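Local coordinates for protein glutathione peroxidase (PDB 6VPD) that probably reduces hydroperoxides to alcohols with electrons from thioredoxin, as a thioredoxin peroxidase of the glutathione peroxidase family, at residues A[149-154]-A[167-172]; A[51-56]-A[157-162]; A[33-38]-A[122-127]; A[85-90]-A[116-121]. One frame throughout, in Å; residues are numbered along the deposited sequence.

Interaction 1 (A[149-154]-A[167-172]); sequences ERVKWN and IGRWAS
At the margin of the thioredoxin-fold sheet, R169 of the edge strand 166-170 clasps the backbone of E149, in the loop that brings in the family's W-N-F sequence. CG lies opposite the backbone N across CA-CB (chi1 175°), and the chain stays extended to NE, carrying the guanidinium beyond the strand. There NH1 and NH2 hold one acceptor end-on: E149 O receives a hydrogen bond of 3.2 Å from R169 NH1 and another of 3.2 Å from R169 NH2. The oxygen lies in the guanidinium plane, whereas both donors approach it from one face of its own carbonyl group. R169 NE forms a salt bridge with E156, and NH1 also donates to K142 O, which fixes the rotation of the group. Replacement by an alanine would probably leave E149 O without both donors and E156 without its cationic mate. V151 CG2 lies off one face of the guanidinium, 4.0 Å from R169 NH2. Further along, K152 NZ packs 4.2 Å from A171 CB, and S172 OG sits at the indole edge, near the ring plane, 3.8 Å from W153 CD1. Y65, E177 and K178 of the second subunit pack against K152, S172 and W153 respectively. The N154 side chain is about 11 Å from that of C61, the predicted active-site residue, and does not touch it; in relatives the W-N-F motif supplies a tryptophan and an asparagine to the active site.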
loop_
_atom_site.group_PDB
_atom_site.type_symbol
_atom_site.label_atom_id
_atom_site.label_comp_id
_atom_site.label_asym_id
_atom_site.label_seq_id
_atom_site.Cartn_x
_atom_site.Cartn_y
_atom_site.Cartn_z
ATOM N N GLU A 149 0.165 -7.548 12.250
ATOM C CA GLU A 149 -0.767 -8.599 11.887
ATOM C C GLU A 149 -1.956 -8.080 11.071
ATOM O O GLU A 149 -2.431 -8.783 10.168
ATOM C CB GLU A 149 -1.209 -9.303 13.173
ATOM C CG GLU A 149 -2.111 -10.469 12.955
ATOM C CD GLU A 149 -2.403 -11.250 14.224
ATOM O OE1 GLU A 149 -1.481 -11.363 15.075
ATOM O OE2 GLU A 149 -3.557 -11.741 14.361
ATOM N N ARG A 150 -2.407 -6.844 11.322
ATOM C CA ARG A 150 -3.492 -6.231 10.552
ATOM C C ARG A 150 -3.214 -6.206 9.051
ATOM O O ARG A 150 -2.084 -5.975 8.603
ATOM C CB ARG A 150 -3.750 -4.795 11.030
ATOM C CG ARG A 150 -4.388 -4.657 12.431
ATOM C CD ARG A 150 -5.882 -4.981 12.351
ATOM N NE ARG A 150 -6.515 -5.353 13.617
ATOM C CZ ARG A 150 -6.447 -6.561 14.166
ATOM N NH1 ARG A 150 -5.765 -7.523 13.541
ATOM N NH2 ARG A 150 -7.092 -6.787 15.311
ATOM N N VAL A 151 -4.279 -6.437 8.276
ATOM C CA VAL A 151 -4.280 -6.096 6.861
ATOM C C VAL A 151 -4.320 -4.584 6.712
ATOM O O VAL A 151 -5.183 -3.905 7.284
ATOM C CB VAL A 151 -5.465 -6.760 6.154
ATOM C CG1 VAL A 151 -5.477 -6.390 4.686
ATOM C CG2 VAL A 151 -5.391 -8.273 6.336
ATOM N N LYS A 152 -3.385 -4.047 5.939
ATOM C CA LYS A 152 -3.234 -2.599 5.845
ATOM C C LYS A 152 -4.249 -1.986 4.890
ATOM O O LYS A 152 -4.812 -0.929 5.184
ATOM C CB LYS A 152 -1.811 -2.251 5.402
ATOM C CG LYS A 152 -0.733 -2.931 6.238
ATOM C CD LYS A 152 0.528 -3.255 5.413
ATOM C CE LYS A 152 1.172 -4.583 5.865
ATOM N NZ LYS A 152 2.332 -4.994 5.010
ATOM N N TRP A 153 -4.514 -2.637 3.759
ATOM C CA TRP A 153 -5.300 -2.023 2.701
ATOM C C TRP A 153 -6.044 -3.120 1.945
ATOM O O TRP A 153 -5.902 -4.314 2.241
ATOM C CB TRP A 153 -4.378 -1.198 1.801
ATOM C CG TRP A 153 -5.058 -0.246 0.860
ATOM C CD1 TRP A 153 -4.936 -0.208 -0.509
ATOM C CD2 TRP A 153 -5.959 0.813 1.210
ATOM N NE1 TRP A 153 -5.708 0.813 -1.027
ATOM C CE2 TRP A 153 -6.351 1.449 0.005
ATOM C CE3 TRP A 153 -6.488 1.275 2.420
ATOM C CZ2 TRP A 153 -7.243 2.524 -0.017
ATOM C CZ3 TRP A 153 -7.389 2.334 2.395
ATOM C CH2 TRP A 153 -7.746 2.955 1.186
ATOM N N ASN A 154 -6.861 -2.713 0.970
ATOM C CA ASN A 154 -7.484 -3.704 0.107
ATOM C C ASN A 154 -6.399 -4.473 -0.640
ATOM O O ASN A 154 -5.301 -3.959 -0.884
ATOM C CB ASN A 154 -8.446 -3.056 -0.904
ATOM C CG ASN A 154 -9.377 -2.024 -0.285
ATOM O OD1 ASN A 154 -10.295 -2.356 0.466
ATOM N ND2 ASN A 154 -9.175 -0.763 -0.649
ATOM N N ILE A 167 1.828 -20.008 3.011
ATOM C CA ILE A 167 3.203 -19.968 2.530
ATOM C C ILE A 167 3.630 -18.585 2.078
ATOM O O ILE A 167 4.802 -18.401 1.764
ATOM C CB ILE A 167 3.444 -20.997 1.406
ATOM C CG1 ILE A 167 2.654 -20.650 0.157
ATOM C CG2 ILE A 167 3.067 -22.418 1.855
ATOM C CD1 ILE A 167 2.532 -21.839 -0.798
ATOM N N GLY A 168 2.736 -17.604 2.045
ATOM C CA GLY A 168 3.128 -16.293 1.551
ATOM C C GLY A 168 2.124 -15.197 1.856
ATOM O O GLY A 168 0.919 -15.435 1.817
ATOM N N ARG A 169 2.595 -13.998 2.179
ATOM C CA ARG A 169 1.726 -12.839 2.301
ATOM C C ARG A 169 2.370 -11.663 1.585
ATOM O O ARG A 169 3.561 -11.406 1.777
ATOM C CB ARG A 169 1.485 -12.501 3.762
ATOM C CG ARG A 169 0.691 -11.230 3.988
ATOM C CD ARG A 169 0.408 -11.064 5.466
ATOM N NE ARG A 169 -0.314 -9.847 5.753
ATOM C CZ ARG A 169 -0.864 -9.577 6.936
ATOM N NH1 ARG A 169 -0.773 -10.452 7.945
ATOM N NH2 ARG A 169 -1.503 -8.417 7.099
ATOM N N TRP A 170 1.601 -10.956 0.759
ATOM C CA TRP A 170 2.129 -9.835 -0.011
ATOM C C TRP A 170 1.252 -8.615 0.175
ATOM O O TRP A 170 0.028 -8.724 0.231
ATOM C CB TRP A 170 2.231 -10.159 -1.500
ATOM C CG TRP A 170 3.276 -11.170 -1.804
ATOM C CD1 TRP A 170 4.564 -10.934 -2.186
ATOM C CD2 TRP A 170 3.128 -12.596 -1.744
ATOM N NE1 TRP A 170 5.225 -12.125 -2.366
ATOM C CE2 TRP A 170 4.366 -13.158 -2.092
ATOM C CE3 TRP A 170 2.069 -13.445 -1.424
ATOM C CZ2 TRP A 170 4.569 -14.532 -2.144
ATOM C CZ3 TRP A 170 2.278 -14.809 -1.464
ATOM C CH2 TRP A 170 3.514 -15.339 -1.819
ATOM N N ALA A 171 1.880 -7.447 0.247
ATOM C CA ALA A 171 1.127 -6.224 0.473
ATOM C C ALA A 171 0.326 -5.853 -0.772
ATOM O O ALA A 171 0.520 -6.399 -1.861
ATOM C CB ALA A 171 2.061 -5.089 0.865
ATOM N N SER A 172 -0.596 -4.904 -0.596
ATOM C CA SER A 172 -1.424 -4.453 -1.719
ATOM C C SER A 172 -0.587 -3.894 -2.863
ATOM O O SER A 172 -1.019 -3.928 -4.021
ATOM C CB SER A 172 -2.421 -3.397 -1.245
ATOM O OG SER A 172 -1.759 -2.253 -0.723
#

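Interaction 2 (A[51-56]-A[157-162]); sequences VVLVVN and KFLIGR
Strands 51-56 and 157-160 pair antiparallel in the middle of the mixed sheet of the thioredoxin fold, V52 facing I160 and V54 facing F158 as hydrogen-bonded pairs. Each of these pairs closes a ring of two bonds: V52 N to I160 O (3.0 Å) with I160 N to V52 O (2.6 Å), and V54 N to F158 O (2.7 Å) with F158 N to V54 O (2.8 Å). All four are nearly straight. CA-H...O contacts accompany them, for example from L53 CA to F158 O and from K157 CA to V54 O, where the chains meet at the non-hydrogen-bonded pairs L53-L159 and V55-K157.

Apolar packing divides between the two faces. On one, V52 CB lies 3.9 Å from I160 CB, and V54 CG2 reaches diagonally to I160 CG1. On the other, L53 has CG opposite its backbone N (chi1 -176°), which swings CD1 across to L159 CD1 at 4.1 Å and to K157 CB. V51 CG1 meets L159 CD1 from the other side, 3.7 Å away, and V55 CG2 lies alongside K157 CG.

The charged ends find partners elsewhere. K157 bends at chi2, and NZ donates to F155 O and T174 O, while R162, whose CG rests 3.8 Å from V51 CG2, bonds to D84, G49 O and I187 O.

Helix 133-141 covers V54 and F158, helix 176-188 covers V51, L53 and L159, and strands 85-92 and 166-170 flank the pair on its two outer sides.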
loop_
_atom_site.group_PDB
_atom_site.type_symbol
_atom_site.label_atom_id
_atom_site.label_comp_id
_atom_site.label_asym_id
_atom_site.label_seq_id
_atom_site.Cartn_x
_atom_site.Cartn_y
_atom_site.Cartn_z
ATOM N N VAL A 51 -3.777 -25.294 -4.542
ATOM C CA VAL A 51 -3.079 -24.062 -4.196
ATOM C C VAL A 51 -4.095 -22.936 -4.283
ATOM O O VAL A 51 -4.764 -22.782 -5.312
ATOM C CB VAL A 51 -1.877 -23.822 -5.129
ATOM C CG1 VAL A 51 -1.200 -22.491 -4.837
ATOM C CG2 VAL A 51 -0.882 -24.967 -4.998
ATOM N N VAL A 52 -4.236 -22.174 -3.199
ATOM C CA VAL A 52 -5.277 -21.161 -3.050
ATOM C C VAL A 52 -4.624 -19.805 -2.784
ATOM O O VAL A 52 -3.723 -19.689 -1.940
ATOM C CB VAL A 52 -6.257 -21.509 -1.909
ATOM C CG1 VAL A 52 -7.416 -20.512 -1.896
ATOM C CG2 VAL A 52 -6.766 -22.938 -2.022
ATOM N N LEU A 53 -5.088 -18.781 -3.491
ATOM C CA LEU A 53 -4.646 -17.417 -3.265
ATOM C C LEU A 53 -5.832 -16.638 -2.717
ATOM O O LEU A 53 -6.855 -16.503 -3.396
ATOM C CB LEU A 53 -4.106 -16.787 -4.547
ATOM C CG LEU A 53 -3.565 -15.382 -4.250
ATOM C CD1 LEU A 53 -2.174 -15.422 -3.583
ATOM C CD2 LEU A 53 -3.580 -14.493 -5.457
ATOM N N VAL A 54 -5.702 -16.145 -1.487
ATOM C CA VAL A 54 -6.787 -15.486 -0.778
ATOM C C VAL A 54 -6.508 -14.004 -0.870
ATOM O O VAL A 54 -5.384 -13.566 -0.607
ATOM C CB VAL A 54 -6.870 -15.947 0.692
ATOM C CG1 VAL A 54 -7.882 -15.123 1.453
ATOM C CG2 VAL A 54 -7.213 -17.433 0.798
ATOM N N VAL A 55 -7.499 -13.236 -1.298
ATOM C CA VAL A 55 -7.324 -11.803 -1.478
ATOM C C VAL A 55 -8.598 -11.106 -0.997
ATOM O O VAL A 55 -9.709 -11.574 -1.270
ATOM C CB VAL A 55 -6.971 -11.466 -2.941
ATOM C CG1 VAL A 55 -8.118 -11.782 -3.851
ATOM C CG2 VAL A 55 -6.577 -10.004 -3.090
ATOM N N ASN A 56 -8.436 -10.054 -0.193
ATOM C CA ASN A 56 -9.544 -9.213 0.242
ATOM C C ASN A 56 -9.758 -8.114 -0.793
ATOM O O ASN A 56 -8.861 -7.295 -1.047
ATOM C CB ASN A 56 -9.271 -8.593 1.605
ATOM C CG ASN A 56 -7.996 -7.826 1.611
ATOM O OD1 ASN A 56 -6.967 -8.334 1.149
ATOM N ND2 ASN A 56 -8.040 -6.587 2.090
ATOM N N LYS A 157 -2.684 -10.229 -0.185
ATOM C CA LYS A 157 -2.816 -11.598 -0.690
ATOM C C LYS A 157 -2.159 -12.589 0.269
ATOM O O LYS A 157 -1.075 -12.321 0.798
ATOM C CB LYS A 157 -2.166 -11.744 -2.076
ATOM C CG LYS A 157 -2.657 -10.780 -3.113
ATOM C CD LYS A 157 -1.726 -9.587 -3.264
ATOM C CE LYS A 157 -2.043 -8.808 -4.536
ATOM N NZ LYS A 157 -1.792 -7.334 -4.377
ATOM N N PHE A 158 -2.810 -13.733 0.495
ATOM C CA PHE A 158 -2.204 -14.883 1.168
ATOM C C PHE A 158 -2.214 -16.091 0.241
ATOM O O PHE A 158 -3.219 -16.365 -0.418
ATOM C CB PHE A 158 -2.936 -15.296 2.432
ATOM C CG PHE A 158 -3.046 -14.231 3.470
ATOM C CD1 PHE A 158 -3.999 -13.229 3.360
ATOM C CD2 PHE A 158 -2.249 -14.282 4.620
ATOM C CE1 PHE A 158 -4.131 -12.264 4.362
ATOM C CE2 PHE A 158 -2.370 -13.318 5.624
ATOM C CZ PHE A 158 -3.306 -12.303 5.487
ATOM N N LEU A 159 -1.115 -16.836 0.226
ATOM C CA LEU A 159 -0.971 -18.016 -0.611
ATOM C C LEU A 159 -1.037 -19.271 0.263
ATOM O O LEU A 159 -0.242 -19.416 1.197
ATOM C CB LEU A 159 0.342 -17.949 -1.381
ATOM C CG LEU A 159 0.631 -19.103 -2.333
ATOM C CD1 LEU A 159 -0.480 -19.190 -3.362
ATOM C CD2 LEU A 159 2.011 -18.924 -2.987
ATOM N N ILE A 160 -1.982 -20.169 -0.050
ATOM C CA ILE A 160 -2.173 -21.424 0.669
ATOM C C ILE A 160 -1.565 -22.558 -0.148
ATOM O O ILE A 160 -1.990 -22.810 -1.283
ATOM C CB ILE A 160 -3.662 -21.722 0.937
ATOM C CG1 ILE A 160 -4.437 -20.520 1.527
ATOM C CG2 ILE A 160 -3.754 -22.938 1.837
ATOM C CD1 ILE A 160 -3.865 -19.920 2.762
ATOM N N GLY A 161 -0.605 -23.282 0.443
ATOM C CA GLY A 161 -0.057 -24.457 -0.203
ATOM C C GLY A 161 -1.017 -25.634 -0.149
ATOM O O GLY A 161 -2.023 -25.624 0.558
ATOM N N ARG A 162 -0.694 -26.675 -0.926
ATOM C CA ARG A 162 -1.598 -27.819 -1.053
ATOM C C ARG A 162 -1.900 -28.457 0.300
ATOM O O ARG A 162 -2.970 -29.050 0.479
ATOM C CB ARG A 162 -1.011 -28.868 -2.000
ATOM C CG ARG A 162 -0.818 -28.419 -3.439
ATOM C CD ARG A 162 -0.562 -29.662 -4.287
ATOM N NE ARG A 162 -0.234 -29.383 -5.681
ATOM C CZ ARG A 162 -1.086 -29.523 -6.703
ATOM N NH1 ARG A 162 -2.339 -29.925 -6.490
ATOM N NH2 ARG A 162 -0.690 -29.271 -7.949
#

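Interaction 3 (A[33-38]-A[122-127]); sequences KVPDGA and GKINVN
P35 and G122 are joined by a single backbone hydrogen bond where the end of strand 33-35 meets the irregular segment 122-127 without strand pairing. G122 N donates to P35 O over 2.7 Å, bent to 146° at the hydrogen, with the donor above the carbonyl plane and not within it. The closest CA atoms are those of G37, two residues on, and G122, 3.9 Å apart. The glycine at 122 suits this closeness: a CB there would point toward the other segment and probably run into the carbonyl oxygens of P35 and D36.

Residues 33-35 form the first strand of a beta hairpin with 41-43, the small N-terminal hairpin that glutathione peroxidases add to the thioredoxin fold, and G122 docks where the first strand gives way to the turn. Within that turn D36 OD1 accepts from N40 N, so the carboxylate serves the hairpin itself.

Among the side chains, P35 and I124 make the apolar contact, P35 CG standing 4.3 Å from I124 CG2. The methyl branch of I124 sits beside its own backbone N and opposite the carbonyl carbon, while CG1 takes the place between them (chi1 56°), so that the two arms of the side chain serve different neighbours: CG2 turns to the proline ring, and CD1 packs on F90. V34 covers F90 as well and touches L134 of helix 133-141, and I124 reaches Y135 of the same helix.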
loop_
_atom_site.group_PDB
_atom_site.type_symbol
_atom_site.label_atom_id
_atom_site.label_comp_id
_atom_site.label_asym_id
_atom_site.label_seq_id
_atom_site.Cartn_x
_atom_site.Cartn_y
_atom_site.Cartn_z
ATOM N N LYS A 33 -14.790 -22.664 7.067
ATOM C CA LYS A 33 -15.988 -22.431 6.274
ATOM C C LYS A 33 -16.164 -20.927 6.128
ATOM O O LYS A 33 -15.842 -20.169 7.045
ATOM C CB LYS A 33 -17.243 -23.045 6.929
ATOM C CG LYS A 33 -17.192 -24.544 7.145
ATOM C CD LYS A 33 -16.555 -24.889 8.497
ATOM C CE LYS A 33 -16.431 -26.407 8.677
ATOM N NZ LYS A 33 -16.209 -26.796 10.112
ATOM N N VAL A 34 -16.663 -20.497 4.974
ATOM C CA VAL A 34 -16.835 -19.078 4.662
ATOM C C VAL A 34 -18.131 -18.906 3.887
ATOM O O VAL A 34 -18.606 -19.844 3.225
ATOM C CB VAL A 34 -15.653 -18.529 3.834
ATOM C CG1 VAL A 34 -14.351 -18.534 4.628
ATOM C CG2 VAL A 34 -15.500 -19.355 2.573
ATOM N N PRO A 35 -18.724 -17.713 3.925
ATOM C CA PRO A 35 -19.922 -17.467 3.114
ATOM C C PRO A 35 -19.560 -17.062 1.698
ATOM O O PRO A 35 -18.642 -16.269 1.476
ATOM C CB PRO A 35 -20.605 -16.310 3.845
ATOM C CG PRO A 35 -19.435 -15.513 4.352
ATOM C CD PRO A 35 -18.370 -16.534 4.739
ATOM N N ASP A 36 -20.293 -17.606 0.728
ATOM C CA ASP A 36 -20.165 -17.074 -0.620
ATOM C C ASP A 36 -21.071 -15.855 -0.769
ATOM O O ASP A 36 -21.765 -15.451 0.164
ATOM C CB ASP A 36 -20.473 -18.141 -1.671
ATOM C CG ASP A 36 -21.818 -18.812 -1.458
ATOM O OD1 ASP A 36 -22.717 -18.189 -0.851
ATOM O OD2 ASP A 36 -21.976 -19.970 -1.907
ATOM N N GLY A 37 -21.068 -15.267 -1.967
ATOM C CA GLY A 37 -21.847 -14.057 -2.194
ATOM C C GLY A 37 -23.293 -14.190 -1.756
ATOM O O GLY A 37 -23.829 -13.325 -1.056
ATOM N N ALA A 38 -23.938 -15.303 -2.134
ATOM C CA ALA A 38 -25.343 -15.581 -1.817
ATOM C C ALA A 38 -25.602 -15.800 -0.313
ATOM O O ALA A 38 -26.704 -16.261 0.032
ATOM C CB ALA A 38 -25.820 -16.798 -2.615
ATOM N N GLY A 122 -18.752 -14.040 -0.014
ATOM C CA GLY A 122 -19.518 -13.121 0.798
ATOM C C GLY A 122 -18.639 -12.051 1.409
ATOM O O GLY A 122 -17.422 -12.199 1.516
ATOM N N LYS A 123 -19.271 -10.943 1.788
ATOM C CA LYS A 123 -18.532 -9.838 2.383
ATOM C C LYS A 123 -18.145 -10.198 3.811
ATOM O O LYS A 123 -18.933 -10.796 4.549
ATOM C CB LYS A 123 -19.358 -8.551 2.364
ATOM C CG LYS A 123 -18.701 -7.369 3.080
ATOM C CD LYS A 123 -19.607 -6.845 4.218
ATOM C CE LYS A 123 -18.802 -6.282 5.421
ATOM N NZ LYS A 123 -19.619 -5.428 6.347
ATOM N N ILE A 124 -16.913 -9.854 4.197
ATOM C CA ILE A 124 -16.415 -10.146 5.538
ATOM C C ILE A 124 -15.607 -8.967 6.075
ATOM O O ILE A 124 -15.251 -8.023 5.357
ATOM C CB ILE A 124 -15.544 -11.417 5.587
ATOM C CG1 ILE A 124 -14.386 -11.301 4.613
ATOM C CG2 ILE A 124 -16.364 -12.691 5.340
ATOM C CD1 ILE A 124 -13.345 -12.290 4.928
ATOM N N ASN A 125 -15.310 -9.042 7.362
ATOM C CA ASN A 125 -14.344 -8.158 7.979
ATOM C C ASN A 125 -13.024 -8.893 8.111
ATOM O O ASN A 125 -12.991 -10.035 8.580
ATOM C CB ASN A 125 -14.848 -7.684 9.337
ATOM C CG ASN A 125 -15.941 -6.665 9.199
ATOM O OD1 ASN A 125 -15.670 -5.479 9.041
ATOM N ND2 ASN A 125 -17.186 -7.125 9.200
ATOM N N VAL A 126 -11.942 -8.250 7.665
ATOM C CA VAL A 126 -10.620 -8.839 7.832
ATOM C C VAL A 126 -9.926 -8.375 9.098
ATOM O O VAL A 126 -8.901 -8.959 9.467
ATOM C CB VAL A 126 -9.694 -8.554 6.627
ATOM C CG1 VAL A 126 -10.319 -9.083 5.341
ATOM C CG2 VAL A 126 -9.358 -7.068 6.512
ATOM N N ASN A 127 -10.455 -7.360 9.786
ATOM C CA ASN A 127 -9.773 -6.749 10.921
ATOM C C ASN A 127 -10.750 -6.504 12.057
ATOM O O ASN A 127 -11.961 -6.435 11.859
ATOM C CB ASN A 127 -9.114 -5.433 10.532
ATOM C CG ASN A 127 -7.863 -5.646 9.745
ATOM O OD1 ASN A 127 -7.180 -6.650 9.941
ATOM N ND2 ASN A 127 -7.550 -4.725 8.838
#

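Interaction 4 (A[85-90]-A[116-121]); sequences FVVLGF and VTFPVM
G89 binds the passing chain 116-121 through both of its backbone polar atoms. G89 N donates to P119 O over 3.1 Å at 168°, within the carbonyl plane, and G89 O accepts from M121 N at 2.7 Å and 153°. Together they make one beta bridge, G89 opposite V120, by which the returning segment lies along strand 85-92, the outermost strand of the thioredoxin-fold sheet on this side, and runs in roughly the same direction. V120 CA adds a CA-H...O contact to the same carbonyl oxygen.

Packing spreads from the bridge to both faces of the strand. F118 carries CG between its backbone N and carbonyl carbon (chi1 48°), which lays the ring over V87: V87 CG1 makes a CH-pi contact 3.7 Å from the F118 ring centroid. On the opposite face of the ring lies V116 CG2, so that the aromatic is held between two valine methyls. Substituting an alanine for F118 would probably open a gap between V87 and V116, and deprive both methyls of the ring they press on. E71 of helix 64-80 also touches this phenylalanine and accepts from T117 N.

On the face of the strand turned away from F118, P119 CD meets V86 CG2 at 4.2 Å, the two side chains crossing at about a right angle, and both residues also touch Y47. F90 and M121 point the same way, M121 CB over one ring face at 4.1 Å from the F90 centroid. M121 folds back at chi2, and its CE ends 3.6 Å from L88 CD2.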
loop_
_atom_site.group_PDB
_atom_site.type_symbol
_atom_site.label_atom_id
_atom_site.label_comp_id
_atom_site.label_asym_id
_atom_site.label_seq_id
_atom_site.Cartn_x
_atom_site.Cartn_y
_atom_site.Cartn_z
ATOM N N PHE A 85 -5.388 -24.551 -9.078
ATOM C CA PHE A 85 -5.174 -23.242 -8.468
ATOM C C PHE A 85 -6.467 -22.429 -8.482
ATOM O O PHE A 85 -7.021 -22.167 -9.552
ATOM C CB PHE A 85 -4.053 -22.507 -9.218
ATOM C CG PHE A 85 -3.921 -21.064 -8.846
ATOM C CD1 PHE A 85 -3.641 -20.692 -7.528
ATOM C CD2 PHE A 85 -4.094 -20.069 -9.808
ATOM C CE1 PHE A 85 -3.536 -19.358 -7.171
ATOM C CE2 PHE A 85 -3.984 -18.742 -9.474
ATOM C CZ PHE A 85 -3.703 -18.375 -8.144
ATOM N N VAL A 86 -6.945 -22.012 -7.306
ATOM C CA VAL A 86 -8.155 -21.204 -7.187
ATOM C C VAL A 86 -7.827 -19.888 -6.481
ATOM O O VAL A 86 -7.006 -19.846 -5.558
ATOM C CB VAL A 86 -9.272 -21.972 -6.449
ATOM C CG1 VAL A 86 -8.743 -22.611 -5.197
ATOM C CG2 VAL A 86 -10.426 -21.056 -6.111
ATOM N N VAL A 87 -8.460 -18.810 -6.938
ATOM C CA VAL A 87 -8.376 -17.496 -6.320
ATOM C C VAL A 87 -9.704 -17.223 -5.621
ATOM O O VAL A 87 -10.775 -17.369 -6.228
ATOM C CB VAL A 87 -8.073 -16.413 -7.371
ATOM C CG1 VAL A 87 -8.120 -15.009 -6.753
ATOM C CG2 VAL A 87 -6.724 -16.688 -8.052
ATOM N N LEU A 88 -9.636 -16.857 -4.341
ATOM C CA LEU A 88 -10.819 -16.531 -3.550
ATOM C C LEU A 88 -10.748 -15.055 -3.187
ATOM O O LEU A 88 -9.886 -14.646 -2.395
ATOM C CB LEU A 88 -10.910 -17.410 -2.297
ATOM C CG LEU A 88 -11.036 -18.915 -2.548
ATOM C CD1 LEU A 88 -11.341 -19.696 -1.257
ATOM C CD2 LEU A 88 -12.100 -19.206 -3.593
ATOM N N GLY A 89 -11.636 -14.252 -3.765
ATOM C CA GLY A 89 -11.749 -12.852 -3.381
ATOM C C GLY A 89 -12.803 -12.694 -2.298
ATOM O O GLY A 89 -13.872 -13.287 -2.373
ATOM N N PHE A 90 -12.487 -11.894 -1.287
ATOM C CA PHE A 90 -13.416 -11.626 -0.188
ATOM C C PHE A 90 -13.631 -10.127 -0.108
ATOM O O PHE A 90 -12.705 -9.394 0.297
ATOM C CB PHE A 90 -12.908 -12.130 1.162
ATOM C CG PHE A 90 -12.800 -13.614 1.276
ATOM C CD1 PHE A 90 -11.727 -14.288 0.711
ATOM C CD2 PHE A 90 -13.740 -14.333 1.995
ATOM C CE1 PHE A 90 -11.619 -15.671 0.829
ATOM C CE2 PHE A 90 -13.642 -15.719 2.126
ATOM C CZ PHE A 90 -12.586 -16.388 1.543
ATOM N N VAL A 116 -14.090 -10.284 -13.268
ATOM C CA VAL A 116 -13.229 -11.392 -12.891
ATOM C C VAL A 116 -14.020 -12.682 -13.039
ATOM O O VAL A 116 -15.250 -12.682 -13.067
ATOM C CB VAL A 116 -12.677 -11.254 -11.453
ATOM C CG1 VAL A 116 -12.260 -9.819 -11.179
ATOM C CG2 VAL A 116 -13.693 -11.743 -10.437
ATOM N N THR A 117 -13.295 -13.796 -13.139
ATOM C CA THR A 117 -13.924 -15.108 -13.255
ATOM C C THR A 117 -13.723 -16.010 -12.042
ATOM O O THR A 117 -14.481 -16.970 -11.889
ATOM C CB THR A 117 -13.414 -15.842 -14.506
ATOM O OG1 THR A 117 -11.986 -15.743 -14.572
ATOM C CG2 THR A 117 -14.013 -15.235 -15.764
ATOM N N PHE A 118 -12.737 -15.729 -11.180
ATOM C CA PHE A 118 -12.526 -16.545 -9.994
ATOM C C PHE A 118 -13.646 -16.310 -8.992
ATOM O O PHE A 118 -14.317 -15.273 -9.030
ATOM C CB PHE A 118 -11.173 -16.244 -9.346
ATOM C CG PHE A 118 -10.883 -14.781 -9.160
ATOM C CD1 PHE A 118 -11.354 -14.102 -8.045
ATOM C CD2 PHE A 118 -10.097 -14.094 -10.085
ATOM C CE1 PHE A 118 -11.074 -12.752 -7.864
ATOM C CE2 PHE A 118 -9.809 -12.749 -9.917
ATOM C CZ PHE A 118 -10.300 -12.073 -8.803
ATOM N N PRO A 119 -13.880 -17.269 -8.097
ATOM C CA PRO A 119 -14.952 -17.104 -7.105
ATOM C C PRO A 119 -14.729 -15.870 -6.238
ATOM O O PRO A 119 -13.651 -15.668 -5.669
ATOM C CB PRO A 119 -14.882 -18.394 -6.276
ATOM C CG PRO A 119 -14.178 -19.397 -7.179
ATOM C CD PRO A 119 -13.231 -18.592 -8.019
ATOM N N VAL A 120 -15.769 -15.047 -6.131
ATOM C CA VAL A 120 -15.803 -13.928 -5.196
ATOM C C VAL A 120 -16.836 -14.243 -4.119
ATOM O O VAL A 120 -17.963 -14.649 -4.427
ATOM C CB VAL A 120 -16.112 -12.604 -5.916
ATOM C CG1 VAL A 120 -16.601 -11.572 -4.935
ATOM C CG2 VAL A 120 -14.862 -12.110 -6.645
ATOM N N MET A 121 -16.452 -14.062 -2.861
ATOM C CA MET A 121 -17.175 -14.638 -1.739
ATOM C C MET A 121 -18.039 -13.590 -1.039
ATOM O O MET A 121 -18.080 -12.411 -1.412
ATOM C CB MET A 121 -16.182 -15.292 -0.768
ATOM C CG MET A 121 -15.431 -16.472 -1.380
ATOM S SD MET A 121 -16.530 -17.890 -1.602
ATOM C CE MET A 121 -15.572 -18.976 -2.649
#

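In the fold
Interactions 1, 2 and 4 belong to one mixed sheet: interaction 2 is its buried centre, while 1 and 4 involve its two outermost strands, on opposite sides of the chain's centre and about 17 Å apart between centres. Regular backbone pairing and aliphatic packing mark the centre. Interaction 4, also buried, has a single bridge with aromatic packing, and in the partly buried interaction 1 an arginine does the bonding. Interaction 3, also partly buried, ties the N-terminal hairpin to the loop continuing from 116-121. Strand neighbours link 2 to 4 by V55 O to F90 N and 2 to 1 by L159 O to I167 N; N127 ND2 and V151 O connect 3 with 1.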